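PDB 1H2B: alcohol dehydrogenase, which probably catalyses the zinc-dependent oxidation of alcohols with NAD+ as the cofactor. Local coordinates for residues Val235-Ala238 against Arg239-Pro242; Asp269-Pro272 against Tyr273-Gly276. All blocks are in the same frame, centred on the assembly; numbering follows the deposited sequence.

Overall arrangement
Both contacts belong to the Rossmann-type, NAD-binding part of the chain, and their centres are about 13 Å apart. Contact 1 comes first in sequence: it turns the chain from strand 234-237, an outermost strand, within this chain, of the parallel sheet, into helix 242-249. The chain then runs through strand 255-260 to helix 265-270, which runs into contact 2 and leads on to strand 279-283. The two turns meet beside the adenine of the bound cofactor: Ala-238 CB packs 3.3 Å from Tyr-270 OH, and Pro-242 CG lies 3.8 Å from Tyr-270 CD2. Two separate crossovers of one sheet thus build the same side of the adenine pocket.

Contact 1: Val235-Ala238 against Arg239-Pro242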
loop_
_atom_site.group_PDB
_atom_site.type_symbol
_atom_site.label_atom_id
_atom_site.label_comp_id
_atom_site.label_asym_id
_atom_site.label_seq_id
_atom_site.Cartn_x
_atom_site.Cartn_y
_atom_site.Cartn_z
ATOM N N VAL B 235 23.719 19.794 -4.452
ATOM C CA VAL B 235 24.586 19.159 -3.455
ATOM C C VAL B 235 24.854 20.115 -2.332
ATOM O O VAL B 235 24.873 21.346 -2.527
ATOM C CB VAL B 235 25.908 18.622 -4.060
ATOM C CG1 VAL B 235 25.595 17.620 -5.157
ATOM C CG2 VAL B 235 26.804 19.772 -4.593
ATOM N N VAL B 236 25.127 19.546 -1.157
ATOM C CA VAL B 236 25.307 20.339 0.045
ATOM C C VAL B 236 26.500 19.800 0.829
ATOM O O VAL B 236 26.609 18.591 1.097
ATOM C CB VAL B 236 24.035 20.262 0.925
ATOM C CG1 VAL B 236 24.331 20.713 2.395
ATOM C CG2 VAL B 236 22.906 21.011 0.303
ATOM N N ASP B 237 27.423 20.714 1.192
ATOM C CA ASP B 237 28.561 20.352 2.037
ATOM C C ASP B 237 28.092 20.398 3.477
ATOM O O ASP B 237 27.751 21.469 4.003
ATOM C CB ASP B 237 29.634 21.419 1.832
ATOM C CG ASP B 237 30.897 21.134 2.601
ATOM O OD1 ASP B 237 30.892 20.338 3.577
ATOM O OD2 ASP B 237 31.955 21.715 2.280
ATOM N N ALA B 238 27.984 19.219 4.083
ATOM C CA ALA B 238 27.406 19.114 5.420
ATOM C C ALA B 238 28.378 19.463 6.520
ATOM O O ALA B 238 28.049 19.316 7.699
ATOM C CB ALA B 238 26.834 17.705 5.624
ATOM N N ARG B 239 29.566 19.993 6.176
ATOM C CA ARG B 239 30.421 20.504 7.243
ATOM C C ARG B 239 29.865 21.896 7.609
ATOM O O ARG B 239 30.262 22.509 8.597
ATOM C CB ARG B 239 31.870 20.637 6.749
ATOM C CG ARG B 239 32.552 19.386 6.230
ATOM C CD ARG B 239 33.890 19.640 5.497
ATOM N NE ARG B 239 33.755 20.621 4.403
ATOM C CZ ARG B 239 34.605 21.642 4.135
ATOM N NH1 ARG B 239 35.725 21.833 4.838
ATOM N NH2 ARG B 239 34.344 22.476 3.130
ATOM N N ARG B 240 28.999 22.401 6.751
ATOM C CA ARG B 240 28.585 23.788 6.763
ATOM C C ARG B 240 27.072 23.935 7.000
ATOM O O ARG B 240 26.357 24.447 6.131
ATOM C CB ARG B 240 29.007 24.478 5.456
ATOM C CG ARG B 240 30.537 24.589 5.186
ATOM C CD ARG B 240 30.875 25.285 3.868
ATOM N NE ARG B 240 29.900 26.346 3.569
ATOM C CZ ARG B 240 28.663 26.145 3.078
ATOM N NH1 ARG B 240 28.233 24.919 2.794
ATOM N NH2 ARG B 240 27.852 27.176 2.854
ATOM N N ASP B 241 26.621 23.617 8.208
ATOM C CA ASP B 241 25.194 23.837 8.587
ATOM C C ASP B 241 24.223 23.174 7.603
ATOM O O ASP B 241 23.486 23.826 6.861
ATOM C CB ASP B 241 24.842 25.322 8.722
ATOM C CG ASP B 241 23.661 25.549 9.681
ATOM O OD1 ASP B 241 22.799 24.624 9.876
ATOM O OD2 ASP B 241 23.507 26.623 10.297
ATOM N N PRO B 242 24.255 21.853 7.557
ATOM C CA PRO B 242 23.450 21.142 6.551
ATOM C C PRO B 242 21.942 21.418 6.698
ATOM O O PRO B 242 21.227 21.524 5.696
ATOM C CB PRO B 242 23.793 19.669 6.800
ATOM C CG PRO B 242 24.308 19.628 8.239
ATOM C CD PRO B 242 25.053 20.954 8.407
#
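Asp-237 and Arg-239 pair within a type I beta turn that runs from Asp-237 to Arg-240, closing strand 234-237 in the Rossmann-type sheet. The arginine comes side-on: its NH2 donates to Asp-237 OD2 at 2.6 Å, while NE lies 3.0 Å from Asp-237 OD1 and equally near OD2. All three of these bonds use the syn lone pairs, and the carboxylate and guanidinium planes are only 19° apart, so the two charged groups lie almost in one plane. With CG trans to its own nitrogen (chi1 -177°), Asp-237 keeps its carboxylate on the side of its carbonyl carbon, where the chain continues into Arg-239, and a bend at chi3 of Arg-239 folds the guanidinium back to meet it. OD1 has a second task. It accepts the backbone N of Arg-239 at 2.9 Å from the anti side, tilted out of the carboxylate plane, which makes an Asx turn laid over the beta turn. The turn itself is closed by Arg-240 N bonding to Asp-237 O. An alanine in place of Asp-237 would probably leave the Arg-239 guanidinium without its charged mate and free to swing away, and Arg-239 N without its side-chain acceptor. Pro-242, the first residue of the helix, packs against Ala-238, which also touches the bound NAD: Ala-238 CB is 3.8 Å from Pro-242 CB. Pro-242 CD sits 3.5 Å from Ala-238 O.

In the next shell, backbone bonds from Val-236 and Ala-238 to strand 213-218 fasten the strand end to the sheet. Gln-245 NE2 bonds to the carbonyl oxygens of both Asp-237 and Arg-240, tying the turn to helix 242-249. Asp-241 occupies the N-cap of that helix, where its OD1 accepts the backbone N of Lys-244.

Contact 2: Asp269-Pro272 against Tyr273-Gly276; sequences DYTP and YLLG. With NAJ (nicotinamide-adenine-dinucleotide (acidic form)), chain I.
With CG trans to its carbonyl carbon (chi1 -73°), Tyr-273 lays its ring back along helix 265-270, so that the ring edge meets Asp-269 O, with CD1 3.3 Å from that oxygen and in the plane of the ring. Tyr-270 takes a different torsion: CG stands between the backbone N and the carbonyl carbon (chi1 75°), sending the ring out to the cofactor. There its OH is hydrogen-bonded to the adenine N1A of the bound NAD at 2.8 Å, the nucleotide atom lying at the ring edge. On another part of that edge Leu-274 CD1 approaches Tyr-270 CE1 at 4.2 Å, a loose apolar touch.

The backbone that carries these groups winds through three successive bonds from residue i+3 to residue i: Tyr-273 N to Tyr-270 O, Leu-274 N to Thr-271 O at 3.0 Å, and Leu-275 N to Pro-272 O. In each the donor stands well above the carbonyl plane. A water donates to both Pro-272 O and Leu-275 O, bridging the last of these turns. Thr-271 OG1 is bonded back to Thr-267 O.

Around this turn, Leu-274 packs on strand 189-193 and helix 242-249, while the Tyr-273 ring meets Phe-292 edge-to-face. The chain passes from helix 265-270 into the short strand 275-276, where Leu-274 and Gly-276 are backbone-bonded to Val-255; this is part of the beta-alpha-beta crossover from strand 255-260 to strand 279-283 of the Rossmann-type sheet, with Tyr-270 of helix 265-270 reaching the adenine.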
loop_
_atom_site.group_PDB
_atom_site.type_symbol
_atom_site.label_atom_id
_atom_site.label_comp_id
_atom_site.label_asym_id
_atom_site.label_seq_id
_atom_site.Cartn_x
_atom_site.Cartn_y
_atom_site.Cartn_z
ATOM N N ASP B 269 22.304 12.819 14.268
ATOM C CA ASP B 269 21.822 13.987 14.980
ATOM C C ASP B 269 21.148 14.989 14.105
ATOM O O ASP B 269 20.139 15.534 14.502
ATOM C CB ASP B 269 22.874 14.606 15.802
ATOM C CG ASP B 269 23.046 13.830 17.123
ATOM O OD1 ASP B 269 22.066 13.234 17.735
ATOM O OD2 ASP B 269 24.150 13.768 17.543
ATOM N N TYR B 270 21.675 15.227 12.897
ATOM C CA TYR B 270 21.045 16.259 12.074
ATOM C C TYR B 270 19.958 15.771 11.104
ATOM O O TYR B 270 19.044 16.556 10.743
ATOM C CB TYR B 270 22.084 17.157 11.332
ATOM C CG TYR B 270 22.818 16.591 10.114
ATOM C CD1 TYR B 270 22.164 16.437 8.876
ATOM C CD2 TYR B 270 24.194 16.331 10.182
ATOM C CE1 TYR B 270 22.846 15.976 7.782
ATOM C CE2 TYR B 270 24.910 15.863 9.079
ATOM C CZ TYR B 270 24.217 15.700 7.885
ATOM O OH TYR B 270 24.894 15.267 6.771
ATOM N N THR B 271 20.048 14.503 10.691
ATOM C CA THR B 271 19.115 14.089 9.635
ATOM C C THR B 271 17.626 14.161 10.020
ATOM O O THR B 271 16.829 14.529 9.196
ATOM C CB THR B 271 19.458 12.734 9.020
ATOM O OG1 THR B 271 19.637 11.747 10.052
ATOM C CG2 THR B 271 20.821 12.836 8.265
ATOM N N PRO B 272 17.208 13.879 11.262
ATOM C CA PRO B 272 15.779 14.027 11.590
ATOM C C PRO B 272 15.316 15.464 11.414
ATOM O O PRO B 272 14.149 15.660 11.111
ATOM C CB PRO B 272 15.694 13.605 13.067
ATOM C CG PRO B 272 16.929 12.731 13.269
ATOM C CD PRO B 272 18.009 13.357 12.383
ATOM N N TYR B 273 16.223 16.456 11.573
ATOM C CA TYR B 273 15.854 17.852 11.499
ATOM C C TYR B 273 15.737 18.312 10.046
ATOM O O TYR B 273 15.305 19.464 9.819
ATOM C CB TYR B 273 16.883 18.700 12.267
ATOM C CG TYR B 273 16.729 18.511 13.754
ATOM C CD1 TYR B 273 17.477 17.563 14.410
ATOM C CD2 TYR B 273 15.785 19.226 14.460
ATOM C CE1 TYR B 273 17.334 17.357 15.811
ATOM C CE2 TYR B 273 15.610 19.013 15.868
ATOM C CZ TYR B 273 16.387 18.075 16.490
ATOM O OH TYR B 273 16.215 17.876 17.839
ATOM N N LEU B 274 16.098 17.438 9.085
ATOM C CA LEU B 274 15.850 17.753 7.655
ATOM C C LEU B 274 14.392 17.545 7.243
ATOM O O LEU B 274 13.944 18.049 6.207
ATOM C CB LEU B 274 16.733 16.900 6.730
ATOM C CG LEU B 274 18.245 16.953 6.998
ATOM C CD1 LEU B 274 18.946 15.930 6.140
ATOM C CD2 LEU B 274 18.723 18.389 6.761
ATOM N N LEU B 275 13.643 16.811 8.062
ATOM C CA LEU B 275 12.324 16.343 7.634
ATOM C C LEU B 275 11.240 17.409 7.691
ATOM O O LEU B 275 11.100 18.167 8.672
ATOM C CB LEU B 275 11.867 15.191 8.530
ATOM C CG LEU B 275 12.771 13.950 8.506
ATOM C CD1 LEU B 275 12.195 12.927 9.516
ATOM C CD2 LEU B 275 12.940 13.297 7.108
ATOM N N GLY B 276 10.439 17.427 6.638
ATOM C CA GLY B 276 9.236 18.232 6.637
ATOM C C GLY B 276 8.068 17.455 7.225
ATOM O O GLY B 276 8.239 16.347 7.753
HETATM P PA NAJ I . 31.343 4.830 3.169
HETATM O O1A NAJ I . 32.470 5.015 4.146
HETATM O O2A NAJ I . 31.658 4.405 1.725
HETATM O O5B NAJ I . 30.511 6.175 2.948
HETATM C C5B NAJ I . 30.206 7.075 4.022
HETATM C C4B NAJ I . 30.036 8.422 3.340
HETATM O O4B NAJ I . 29.524 9.331 4.335
HETATM C C3B NAJ I . 31.331 8.988 2.758
HETATM O O3B NAJ I . 31.154 9.445 1.407
HETATM C C2B NAJ I . 31.576 10.112 3.755
HETATM O O2B NAJ I . 32.380 11.184 3.240
HETATM C C1B NAJ I . 30.167 10.582 4.137
HETATM N N9A NAJ I . 30.081 11.327 5.393
HETATM C C8A NAJ I . 30.831 11.212 6.572
HETATM N N7A NAJ I . 30.362 12.100 7.490
HETATM C C5A NAJ I . 29.332 12.784 6.911
HETATM C C6A NAJ I . 28.499 13.784 7.348
HETATM N N6A NAJ I . 28.606 14.346 8.560
HETATM N N1A NAJ I . 27.498 14.212 6.516
HETATM C C2A NAJ I . 27.347 13.723 5.230
HETATM N N3A NAJ I . 28.190 12.759 4.801
HETATM C C4A NAJ I . 29.168 12.304 5.629
HETATM O O3 NAJ I . 30.332 3.814 3.857
HETATM P PN NAJ I . 29.379 2.703 3.179
HETATM O O1N NAJ I . 30.105 1.449 3.013
HETATM O O2N NAJ I . 28.673 3.301 2.028
HETATM O O5D NAJ I . 28.385 2.435 4.411
HETATM C C5D NAJ I . 27.507 3.489 4.801
HETATM C C4D NAJ I . 26.868 3.139 6.135
HETATM O O4D NAJ I . 25.902 2.099 5.901
HETATM C C3D NAJ I . 27.841 2.555 7.158
HETATM O O3D NAJ I . 27.344 2.863 8.473
HETATM C C2D NAJ I . 27.725 1.043 6.917
HETATM O O2D NAJ I . 28.126 0.232 7.986
HETATM C C1D NAJ I . 26.204 0.976 6.693
HETATM N N1N NAJ I . 25.644 -0.221 6.064
HETATM C C2N NAJ I . 24.346 -0.505 6.369
HETATM C C3N NAJ I . 23.719 -1.582 5.766
HETATM C C7N NAJ I . 22.317 -1.923 6.152
HETATM O O7N NAJ I . 21.827 -3.036 5.580
HETATM N N7N NAJ I . 21.526 -1.185 6.937
HETATM C C4N NAJ I . 24.383 -2.408 4.800
HETATM C C5N NAJ I . 25.669 -1.945 4.402
HETATM C C6N NAJ I . 26.290 -0.896 5.052
HETATM O O HOH W 1 12.104 17.699 11.296
#